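Local coordinates for protein saframycin Mx1 synthetase B (Legionella pneumophila subsp. pneumophila, PDB 3KXW) that belongs to the AMP-binding enzyme family of the ANL clan and holds 5'-O-[(S)-(dodecanoyloxy)(hydroxy)phosphoryl]adenosine in a pocket of this model, at residues 320-325 with 339-345; 357-362 with 395-399; 373-379 with 449-454. All blocks are in the same frame, centred on the assembly; numbering follows the deposited sequence.

Contact 1: residues 320-325 with 339-345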
loop_
_atom_site.group_PDB
_atom_site.type_symbol
_atom_site.label_atom_id
_atom_site.label_comp_id
_atom_site.label_asym_id
_atom_site.label_seq_id
_atom_site.Cartn_x
_atom_site.Cartn_y
_atom_site.Cartn_z
ATOM N N LYS A 320 -9.009 -18.325 11.683
ATOM C CA LYS A 320 -8.374 -17.123 12.230
ATOM C C LYS A 320 -6.859 -17.234 12.249
ATOM O O LYS A 320 -6.166 -16.210 12.218
ATOM C CB LYS A 320 -8.909 -16.808 13.636
ATOM C CG LYS A 320 -8.524 -15.408 14.155
ATOM C CD LYS A 320 -9.195 -15.080 15.503
ATOM C CE LYS A 320 -8.855 -13.645 15.978
ATOM N NZ LYS A 320 -9.415 -13.331 17.350
ATOM N N GLU A 321 -6.355 -18.470 12.307
ATOM C CA GLU A 321 -4.927 -18.741 12.321
ATOM C C GLU A 321 -4.265 -18.291 11.014
ATOM O O GLU A 321 -3.050 -18.168 10.937
ATOM C CB GLU A 321 -4.665 -20.253 12.506
ATOM C CG GLU A 321 -5.043 -20.815 13.870
ATOM C CD GLU A 321 -6.551 -20.951 14.069
ATOM O OE1 GLU A 321 -7.289 -20.964 13.067
ATOM O OE2 GLU A 321 -6.992 -21.039 15.238
ATOM N N ALA A 322 -5.062 -18.090 9.977
ATOM C CA ALA A 322 -4.516 -17.624 8.705
ATOM C C ALA A 322 -3.980 -16.185 8.823
ATOM O O ALA A 322 -3.060 -15.778 8.090
ATOM C CB ALA A 322 -5.579 -17.700 7.618
ATOM N N PHE A 323 -4.550 -15.405 9.739
ATOM C CA PHE A 323 -4.214 -13.982 9.808
ATOM C C PHE A 323 -2.759 -13.814 10.144
ATOM O O PHE A 323 -2.262 -14.463 11.068
ATOM C CB PHE A 323 -5.054 -13.252 10.855
ATOM C CG PHE A 323 -6.321 -12.667 10.313
ATOM C CD1 PHE A 323 -6.287 -11.737 9.280
ATOM C CD2 PHE A 323 -7.550 -13.003 10.855
ATOM C CE1 PHE A 323 -7.459 -11.169 8.808
ATOM C CE2 PHE A 323 -8.711 -12.459 10.369
ATOM C CZ PHE A 323 -8.664 -11.518 9.350
ATOM N N TYR A 324 -2.084 -12.931 9.399
ATOM C CA TYR A 324 -0.638 -12.783 9.504
ATOM C C TYR A 324 -0.288 -11.305 9.540
ATOM O O TYR A 324 -0.024 -10.710 8.493
ATOM C CB TYR A 324 0.048 -13.440 8.301
ATOM C CG TYR A 324 1.556 -13.518 8.401
ATOM C CD1 TYR A 324 2.173 -14.587 9.021
ATOM C CD2 TYR A 324 2.359 -12.517 7.865
ATOM C CE1 TYR A 324 3.558 -14.679 9.103
ATOM C CE2 TYR A 324 3.761 -12.594 7.945
ATOM C CZ TYR A 324 4.347 -13.677 8.578
ATOM O OH TYR A 324 5.719 -13.745 8.669
ATOM N N PRO A 325 -0.299 -10.711 10.748
ATOM C CA PRO A 325 0.134 -9.323 10.925
ATOM C C PRO A 325 1.589 -9.200 10.511
ATOM O O PRO A 325 2.372 -10.117 10.741
ATOM C CB PRO A 325 -0.018 -9.090 12.434
ATOM C CG PRO A 325 -1.033 -10.099 12.869
ATOM C CD PRO A 325 -0.799 -11.303 11.998
ATOM N N GLY A 339 5.336 -12.989 11.714
ATOM C CA GLY A 339 5.423 -14.179 12.543
ATOM C C GLY A 339 5.633 -15.454 11.755
ATOM O O GLY A 339 6.200 -15.443 10.660
ATOM N N THR A 340 5.144 -16.560 12.313
ATOM C CA THR A 340 5.170 -17.856 11.649
ATOM C C THR A 340 3.786 -18.161 11.055
ATOM O O THR A 340 2.790 -18.201 11.777
ATOM C CB THR A 340 5.544 -18.961 12.652
ATOM O OG1 THR A 340 6.827 -18.667 13.233
ATOM C CG2 THR A 340 5.585 -20.315 11.965
ATOM N N PRO A 341 3.718 -18.365 9.732
ATOM C CA PRO A 341 2.432 -18.623 9.062
ATOM C C PRO A 341 1.680 -19.822 9.675
ATOM O O PRO A 341 2.305 -20.820 10.008
ATOM C CB PRO A 341 2.837 -18.910 7.612
ATOM C CG PRO A 341 4.154 -18.156 7.444
ATOM C CD PRO A 341 4.837 -18.221 8.786
ATOM N N GLY A 342 0.364 -19.714 9.815
ATOM C CA GLY A 342 -0.430 -20.769 10.440
ATOM C C GLY A 342 -0.494 -20.741 11.969
ATOM O O GLY A 342 -1.367 -21.366 12.588
ATOM N N SER A 343 0.428 -20.027 12.598
ATOM C CA SER A 343 0.378 -19.860 14.044
ATOM C C SER A 343 -0.587 -18.730 14.431
ATOM O O SER A 343 -0.846 -17.837 13.623
ATOM C CB SER A 343 1.789 -19.588 14.571
ATOM O OG SER A 343 1.748 -19.118 15.902
ATOM N N SER A 344 -1.130 -18.764 15.645
ATOM C CA SER A 344 -2.003 -17.682 16.118
ATOM C C SER A 344 -1.162 -16.471 16.458
ATOM O O SER A 344 -0.240 -16.582 17.259
ATOM C CB SER A 344 -2.748 -18.087 17.394
ATOM O OG SER A 344 -3.641 -19.155 17.174
ATOM N N TYR A 345 -1.490 -15.308 15.899
ATOM C CA TYR A 345 -0.747 -14.103 16.250
ATOM C C TYR A 345 -0.953 -13.737 17.727
ATOM O O TYR A 345 -1.996 -14.037 18.318
ATOM C CB TYR A 345 -1.125 -12.928 15.335
ATOM C CG TYR A 345 -2.575 -12.504 15.449
ATOM C CD1 TYR A 345 -2.992 -11.671 16.471
ATOM C CD2 TYR A 345 -3.521 -12.932 14.521
ATOM C CE1 TYR A 345 -4.331 -11.288 16.580
ATOM C CE2 TYR A 345 -4.846 -12.543 14.614
ATOM C CZ TYR A 345 -5.246 -11.734 15.642
ATOM O OH TYR A 345 -6.568 -11.364 15.742
HETATM O O HOH W 1 -0.786 -17.076 8.734
HETATM O O HOH W 2 -5.978 -18.302 16.061
HETATM O O HOH W 3 -2.969 -15.902 13.432
HETATM O O HOH W 4 -0.228 -16.618 11.096
HETATM O O HOH W 5 2.694 -12.348 12.034
#
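Tyr324 reaches across to Gly339, and Tyr345 reaches back over Pro325. Tyr324 has CG anti to its own nitrogen (chi1 -172°), which sends the ring along the loop at Gly339 to Pro341. Tyr324 OH donates a hydrogen bond of 2.7 Å to Gly339 O, arriving from above the carbonyl plane. The ring turns an edge to the loop backbone. Thr340 C lies in the ring plane, and Tyr324 CE1 is 3.8 Å from Pro341 CD. Over one face of the ring sits a water, which donates to Pro325 O at 2.6 Å and accepts from Gly339 N. Phe203 also meets this ring.

Tyr345 points back the other way. Its CG stands between the backbone nitrogen and the carbonyl carbon (chi1 63°), and this lays the side chain across Pro325 and on towards Lys320. Tyr345 CB rests 3.7 Å from Pro325 CD. Further out, Tyr345 CE2 is 3.8 Å from Phe323 CB. The extended Lys320 chain crosses the phenol at about a right angle, with CE 3.2 Å from Tyr345 OH. Both polar ends go to helix 303-313: Lys320 NZ forms salt bridges with Glu303 and Glu307, and Tyr345 OH is hydrogen-bonded to Glu303.

Glu321 is bent at chi2. Glu321 CB lies 3.5 Å from Gly342 O, while its carboxylate pairs with Arg319. A water bonds weakly to Glu321 OE2 and is hydrogen-bonded to Ser344 OG. Another water accepts from Tyr345 N at 2.9 Å and lies at hydrogen-bonding distance from Phe323 O and Ser343 O.

Thr340 to Ser343 form a type II beta turn, with glycine at its third position. This turn follows the antiparallel strand pair 323-328 and 335-338, and the loop folds back over the start of the first strand.

Contact 2: residues 357-362 with 395-399; sequences DHRVHF and DFDQV
Arg359 and Gln398 face each other at the middle of a short backbone pairing. Two hydrogen bonds flank them. Val399 N donates to His358 O at 2.9 Å, almost in line with the carbonyl bond. Val360 N donates to Asp397 O, also at 2.9 Å, with the donor tilted 30° from the carbonyl plane. Arg359 and Gln398 are thus a non-hydrogen-bonded antiparallel pair, with their CA atoms 4.3 Å apart.

The charged and polar contacts are made by the outer side chains. Arg359 is extended from CG to NE and carries its guanidinium to Asp395. Arg359 NH1 forms a salt bridge of 3.1 Å with Asp395 OD2, in the guanidinium plane and on the anti side of the carboxylate oxygen. NH2 adds a weak bond to the same oxygen. A water accepts from NH2 and donates to OD2, so it closes the pair from the edge. Within 357-362, His361 NE2 donates to the syn lone pair of Asp357 OD1.

Flat groups stack or meet edge-on. The Gln398 amide lies over one guanidinium face, the planes 21° apart, with NE2 3.9 Å from Arg359 CZ. Gln398 OE1 accepts from Asp395 N at 2.9 Å, on a lone pair in the carbonyl plane, which holds the amide in place. Phe362 turns its edge to the Asp397 carboxylate, with CZ 3.7 Å from OD1. That oxygen is hydrogen-bonded to His447.

The apolar part is small. Val360 CG2 meets Val399 CG2 at 3.8 Å, and both valines also touch Phe445 of strand 442-447.

Asp395 to Gln398 form a type II beta turn. It leads into strand 400-405, and the backbone pairing is a single antiparallel beta bridge between two surface loops.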
loop_
_atom_site.group_PDB
_atom_site.type_symbol
_atom_site.label_atom_id
_atom_site.label_comp_id
_atom_site.label_asym_id
_atom_site.label_seq_id
_atom_site.Cartn_x
_atom_site.Cartn_y
_atom_site.Cartn_z
ATOM N N ASP A 357 6.943 7.302 31.782
ATOM C CA ASP A 357 8.278 6.719 31.768
ATOM C C ASP A 357 8.679 6.138 30.411
ATOM O O ASP A 357 9.791 5.646 30.254
ATOM C CB ASP A 357 8.386 5.646 32.850
ATOM C CG ASP A 357 7.111 4.812 32.988
ATOM O OD1 ASP A 357 6.265 4.836 32.060
ATOM O OD2 ASP A 357 6.962 4.117 34.028
ATOM N N HIS A 358 7.772 6.196 29.440
ATOM C CA HIS A 358 7.987 5.554 28.144
ATOM C C HIS A 358 7.970 4.035 28.227
ATOM O O HIS A 358 8.171 3.361 27.223
ATOM C CB HIS A 358 9.298 6.014 27.483
ATOM C CG HIS A 358 9.199 7.352 26.822
ATOM N ND1 HIS A 358 10.281 8.198 26.685
ATOM C CD2 HIS A 358 8.141 8.003 26.283
ATOM C CE1 HIS A 358 9.895 9.308 26.083
ATOM N NE2 HIS A 358 8.602 9.215 25.825
ATOM N N ARG A 359 7.733 3.494 29.417
ATOM C CA ARG A 359 7.646 2.044 29.577
ATOM C C ARG A 359 6.214 1.569 29.346
ATOM O O ARG A 359 5.265 2.332 29.506
ATOM C CB ARG A 359 8.138 1.632 30.969
ATOM C CG ARG A 359 9.576 2.085 31.221
ATOM C CD ARG A 359 10.217 1.342 32.350
ATOM N NE ARG A 359 11.592 1.780 32.558
ATOM C CZ ARG A 359 12.668 1.139 32.107
ATOM N NH1 ARG A 359 12.545 0.017 31.413
ATOM N NH2 ARG A 359 13.879 1.619 32.364
ATOM N N VAL A 360 6.070 0.313 28.942
ATOM C CA VAL A 360 4.758 -0.259 28.695
ATOM C C VAL A 360 4.162 -0.754 30.019
ATOM O O VAL A 360 4.816 -1.453 30.792
ATOM C CB VAL A 360 4.810 -1.416 27.672
ATOM C CG1 VAL A 360 3.394 -1.982 27.422
ATOM C CG2 VAL A 360 5.475 -0.961 26.357
ATOM N N HIS A 361 2.916 -0.377 30.253
ATOM C CA HIS A 361 2.186 -0.757 31.451
ATOM C C HIS A 361 1.045 -1.670 31.062
ATOM O O HIS A 361 0.176 -1.297 30.277
ATOM C CB HIS A 361 1.734 0.505 32.187
ATOM C CG HIS A 361 2.876 1.424 32.482
ATOM N ND1 HIS A 361 3.709 1.240 33.564
ATOM C CD2 HIS A 361 3.387 2.465 31.785
ATOM C CE1 HIS A 361 4.660 2.159 33.545
ATOM N NE2 HIS A 361 4.494 2.908 32.471
ATOM N N PHE A 362 1.079 -2.887 31.588
ATOM C CA PHE A 362 0.195 -3.945 31.146
ATOM C C PHE A 362 -1.006 -4.071 32.086
ATOM O O PHE A 362 -0.970 -3.579 33.205
ATOM C CB PHE A 362 0.962 -5.268 31.120
ATOM C CG PHE A 362 2.091 -5.303 30.134
ATOM C CD1 PHE A 362 1.846 -5.541 28.792
ATOM C CD2 PHE A 362 3.403 -5.122 30.554
ATOM C CE1 PHE A 362 2.894 -5.589 27.878
ATOM C CE2 PHE A 362 4.450 -5.170 29.650
ATOM C CZ PHE A 362 4.196 -5.413 28.313
ATOM N N ASP A 395 15.085 -0.549 26.675
ATOM C CA ASP A 395 14.855 -1.881 27.211
ATOM C C ASP A 395 13.683 -2.562 26.482
ATOM O O ASP A 395 12.872 -1.897 25.833
ATOM C CB ASP A 395 14.483 -1.787 28.702
ATOM C CG ASP A 395 15.653 -1.397 29.597
ATOM O OD1 ASP A 395 16.829 -1.486 29.181
ATOM O OD2 ASP A 395 15.385 -1.020 30.755
ATOM N N PHE A 396 13.580 -3.881 26.603
ATOM C CA PHE A 396 12.351 -4.560 26.187
ATOM C C PHE A 396 11.180 -3.983 26.994
ATOM O O PHE A 396 11.360 -3.541 28.136
ATOM C CB PHE A 396 12.439 -6.078 26.385
ATOM C CG PHE A 396 13.541 -6.746 25.599
ATOM C CD1 PHE A 396 13.901 -6.293 24.333
ATOM C CD2 PHE A 396 14.179 -7.862 26.109
ATOM C CE1 PHE A 396 14.893 -6.920 23.612
ATOM C CE2 PHE A 396 15.179 -8.502 25.390
ATOM C CZ PHE A 396 15.540 -8.029 24.140
ATOM N N ASP A 397 9.990 -3.971 26.403
ATOM C CA ASP A 397 8.817 -3.348 27.017
ATOM C C ASP A 397 9.034 -1.868 27.266
ATOM O O ASP A 397 8.407 -1.270 28.141
ATOM C CB ASP A 397 8.420 -4.063 28.320
ATOM C CG ASP A 397 8.027 -5.490 28.087
ATOM O OD1 ASP A 397 7.648 -5.824 26.947
ATOM O OD2 ASP A 397 8.079 -6.289 29.026
ATOM N N GLN A 398 9.928 -1.270 26.485
ATOM C CA GLN A 398 10.105 0.183 26.529
ATOM C C GLN A 398 9.959 0.769 25.131
ATOM O O GLN A 398 10.578 0.291 24.179
ATOM C CB GLN A 398 11.465 0.561 27.109
ATOM C CG GLN A 398 11.667 2.080 27.229
ATOM C CD GLN A 398 12.902 2.424 28.030
ATOM O OE1 GLN A 398 13.944 1.802 27.876
ATOM N NE2 GLN A 398 12.781 3.413 28.909
ATOM N N VAL A 399 9.135 1.800 25.020
ATOM C CA VAL A 399 8.769 2.356 23.730
ATOM C C VAL A 399 9.820 3.329 23.210
ATOM O O VAL A 399 10.204 4.275 23.889
ATOM C CB VAL A 399 7.388 3.069 23.778
ATOM C CG1 VAL A 399 7.073 3.697 22.431
ATOM C CG2 VAL A 399 6.291 2.086 24.183
HETATM O O HOH W 6 16.881 0.734 32.207
#

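Contact 3: residues 373-379 with 449-454; sequences LVSSGNP and NELYVT. With 1ZZ (5'-O-[(S)-(dodecanoyloxy)(hydroxy)phosphoryl]adenosine), chain B.
Ser376 and Gly377 pair with Leu451 through the backbone. Ser376 N donates to Leu451 O at 2.8 Å, and Leu451 N donates to Gly377 O at 3.0 Å. Gly377 O also receives a CA-H...O contact from Glu450.

Side-chain hydrogen bonds centre on Ser375. Ser375 OG lies anti to the backbone nitrogen (chi1 174°) and donates to the anti lone pair of Glu450 OE1 at 2.6 Å. The same OG accepts from Gly377 N, an ST turn. Glu450 OE2 has its own salt bridge to Lys346.

Aromatic and apolar contacts lie beside these. Ser375 CA sits over the face of the Tyr452 ring, 3.9 Å from its centroid, as a CH-pi contact. Leu373 CD1 touches Thr454 CG2 at 3.9 Å.

One water accepts from Val453 N, donates to Val374 O and is hydrogen-bonded to Ser376 OG. Ser376 OG also takes a weak 3.0 Å bond from 1ZZ N5. Val453 CG1 lies 3.5 Å from 1ZZ C21, so both segments line the pocket.

Strand 450-456 pairs with strand 442-447 on one side. Segment 373-379 runs from strand 371-374, paired with 347-350, to strand 378-379, beside 335-338.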
loop_
_atom_site.group_PDB
_atom_site.type_symbol
_atom_site.label_atom_id
_atom_site.label_comp_id
_atom_site.label_asym_id
_atom_site.label_seq_id
_atom_site.Cartn_x
_atom_site.Cartn_y
_atom_site.Cartn_z
ATOM N N LEU A 373 -2.993 -4.597 21.897
ATOM C CA LEU A 373 -2.138 -4.340 20.757
ATOM C C LEU A 373 -1.824 -5.680 20.122
ATOM O O LEU A 373 -1.675 -6.685 20.829
ATOM C CB LEU A 373 -0.841 -3.654 21.171
ATOM C CG LEU A 373 -0.927 -2.234 21.727
ATOM C CD1 LEU A 373 0.470 -1.720 22.027
ATOM C CD2 LEU A 373 -1.662 -1.299 20.767
ATOM N N VAL A 374 -1.730 -5.689 18.794
ATOM C CA VAL A 374 -1.444 -6.900 18.052
ATOM C C VAL A 374 0.034 -6.940 17.740
ATOM O O VAL A 374 0.618 -5.925 17.364
ATOM C CB VAL A 374 -2.209 -6.943 16.721
ATOM C CG1 VAL A 374 -1.808 -8.169 15.920
ATOM C CG2 VAL A 374 -3.735 -6.933 16.970
ATOM N N SER A 375 0.640 -8.109 17.889
ATOM C CA SER A 375 2.025 -8.281 17.478
ATOM C C SER A 375 2.179 -8.190 15.955
ATOM O O SER A 375 1.422 -8.816 15.234
ATOM C CB SER A 375 2.544 -9.640 17.914
ATOM O OG SER A 375 3.842 -9.856 17.399
ATOM N N SER A 376 3.176 -7.439 15.490
ATOM C CA SER A 376 3.543 -7.474 14.075
ATOM C C SER A 376 4.592 -8.556 13.768
ATOM O O SER A 376 5.107 -8.620 12.650
ATOM C CB SER A 376 4.019 -6.093 13.568
ATOM O OG SER A 376 2.935 -5.177 13.502
ATOM N N GLY A 377 4.903 -9.408 14.738
ATOM C CA GLY A 377 5.736 -10.570 14.446
ATOM C C GLY A 377 7.201 -10.427 14.844
ATOM O O GLY A 377 7.588 -9.483 15.521
ATOM N N ASN A 378 8.025 -11.382 14.434
ATOM C CA ASN A 378 9.419 -11.372 14.827
ATOM C C ASN A 378 10.208 -10.515 13.862
ATOM O O ASN A 378 9.847 -10.456 12.702
ATOM C CB ASN A 378 9.975 -12.796 14.725
ATOM C CG ASN A 378 9.270 -13.757 15.635
ATOM O OD1 ASN A 378 9.383 -13.673 16.859
ATOM N ND2 ASN A 378 8.519 -14.665 15.049
ATOM N N PRO A 379 11.322 -9.909 14.322
ATOM C CA PRO A 379 12.196 -9.196 13.378
ATOM C C PRO A 379 12.733 -10.129 12.302
ATOM O O PRO A 379 13.350 -11.150 12.622
ATOM C CB PRO A 379 13.341 -8.710 14.264
ATOM C CG PRO A 379 12.729 -8.569 15.644
ATOM C CD PRO A 379 11.740 -9.718 15.725
ATOM N N ASN A 449 10.722 -10.931 21.792
ATOM C CA ASN A 449 11.180 -10.883 20.414
ATOM C C ASN A 449 10.071 -10.686 19.399
ATOM O O ASN A 449 10.178 -11.139 18.261
ATOM C CB ASN A 449 12.041 -12.094 20.058
ATOM C CG ASN A 449 12.897 -11.850 18.809
ATOM O OD1 ASN A 449 13.468 -10.766 18.626
ATOM N ND2 ASN A 449 12.984 -12.852 17.950
ATOM N N GLU A 450 8.997 -10.020 19.811
ATOM C CA GLU A 450 7.994 -9.611 18.839
ATOM C C GLU A 450 7.762 -8.117 18.897
ATOM O O GLU A 450 7.825 -7.503 19.972
ATOM C CB GLU A 450 6.712 -10.415 19.008
ATOM C CG GLU A 450 6.989 -11.895 18.739
ATOM C CD GLU A 450 5.762 -12.719 18.514
ATOM O OE1 GLU A 450 4.709 -12.145 18.196
ATOM O OE2 GLU A 450 5.869 -13.953 18.624
ATOM N N LEU A 451 7.494 -7.530 17.735
ATOM C CA LEU A 451 7.403 -6.083 17.640
ATOM C C LEU A 451 5.952 -5.652 17.757
ATOM O O LEU A 451 5.096 -6.124 17.006
ATOM C CB LEU A 451 7.986 -5.606 16.301
ATOM C CG LEU A 451 7.791 -4.106 16.074
ATOM C CD1 LEU A 451 8.650 -3.302 17.052
ATOM C CD2 LEU A 451 8.132 -3.752 14.639
ATOM N N TYR A 452 5.701 -4.735 18.690
ATOM C CA TYR A 452 4.407 -4.114 18.891
ATOM C C TYR A 452 4.506 -2.653 18.472
ATOM O O TYR A 452 5.178 -1.860 19.119
ATOM C CB TYR A 452 3.966 -4.267 20.354
ATOM C CG TYR A 452 3.670 -5.717 20.676
ATOM C CD1 TYR A 452 2.379 -6.204 20.627
ATOM C CD2 TYR A 452 4.696 -6.603 20.991
ATOM C CE1 TYR A 452 2.106 -7.530 20.907
ATOM C CE2 TYR A 452 4.434 -7.940 21.263
ATOM C CZ TYR A 452 3.133 -8.388 21.207
ATOM O OH TYR A 452 2.845 -9.713 21.477
ATOM N N VAL A 453 3.895 -2.317 17.338
ATOM C CA VAL A 453 3.906 -0.939 16.851
ATOM C C VAL A 453 2.866 -0.111 17.619
ATOM O O VAL A 453 1.710 -0.504 17.740
ATOM C CB VAL A 453 3.650 -0.879 15.325
ATOM C CG1 VAL A 453 3.670 0.570 14.825
ATOM C CG2 VAL A 453 4.664 -1.726 14.586
ATOM N N THR A 454 3.280 1.029 18.168
ATOM C CA THR A 454 2.377 1.820 19.004
ATOM C C THR A 454 1.884 3.124 18.358
ATOM O O THR A 454 0.885 3.691 18.790
ATOM C CB THR A 454 3.000 2.147 20.398
ATOM O OG1 THR A 454 4.265 2.797 20.232
ATOM C CG2 THR A 454 3.207 0.885 21.216
HETATM P P 1ZZ B . 4.824 2.461 3.221
HETATM C C1 1ZZ B . 3.251 -11.628 -0.395
HETATM N N1 1ZZ B . 2.803 0.553 9.016
HETATM O O1 1ZZ B . 3.082 -0.059 4.331
HETATM C C2 1ZZ B . 2.846 -10.416 0.454
HETATM N N2 1ZZ B . 2.897 -1.671 8.814
HETATM O O2 1ZZ B . 4.793 0.814 2.985
HETATM C C3 1ZZ B . 3.955 -9.997 1.428
HETATM N N3 1ZZ B . 1.775 0.645 11.427
HETATM O O3 1ZZ B . 6.168 2.944 2.982
HETATM C C4 1ZZ B . 3.724 -8.566 1.936
HETATM N N4 1ZZ B . 1.367 -1.568 12.293
HETATM O O4 1ZZ B . 3.781 3.130 2.185
HETATM C C5 1ZZ B . 4.514 -8.252 3.218
HETATM N N5 1ZZ B . 1.921 -3.556 11.199
HETATM O O5 1ZZ B . 4.313 2.860 4.757
HETATM C C6 1ZZ B . 4.110 -6.851 3.699
HETATM O O6 1ZZ B . 3.082 2.274 7.250
HETATM C C7 1ZZ B . 4.590 -6.265 5.050
HETATM O O7 1ZZ B . 3.989 3.573 9.691
HETATM C C8 1ZZ B . 4.030 -4.912 5.531
HETATM O O8 1ZZ B . 6.125 3.299 8.466
HETATM C C9 1ZZ B . 4.816 -3.775 4.858
HETATM C C10 1ZZ B . 4.003 -2.474 4.651
HETATM C C11 1ZZ B . 4.824 -1.533 3.725
HETATM C C12 1ZZ B . 4.443 -0.075 4.044
HETATM C C13 1ZZ B . 4.910 2.281 5.897
HETATM C C14 1ZZ B . 4.280 2.751 7.053
HETATM C C15 1ZZ B . 5.094 2.453 8.365
HETATM C C16 1ZZ B . 4.206 2.539 9.339
HETATM C C17 1ZZ B . 3.071 1.887 8.713
HETATM C C18 1ZZ B . 3.163 -0.586 8.190
HETATM C C19 1ZZ B . 2.285 -1.279 10.119
HETATM C C20 1ZZ B . 2.285 0.016 10.239
HETATM C C21 1ZZ B . 1.294 -0.097 12.396
HETATM C C22 1ZZ B . 1.809 -2.122 11.285
HETATM O O HOH W 7 2.024 -4.161 15.891
HETATM O O HOH W 8 0.373 -2.863 18.190
#

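The three contacts run from the sheet of strand 323-328 to the surface loops. Contact 1 closes before contacts 2 and 3 open, while the segments of contacts 2 and 3 alternate along the chain. Contact 3 lies between the other two: its centre is about 13 Å from each of theirs, which are about 25 Å apart. It touches contact 1 where Val374 packs on Pro325 and Tyr345, and contact 2 where Thr454 meets Val399. Contacts 1 and 3 reach the same mixed sheet, through strands 323-328 and 378-379. Contact 3 lines the 1ZZ pocket, the side chain of Pro325 in contact 1 is about 6 Å from 1ZZ, and contact 2 lies at the surface.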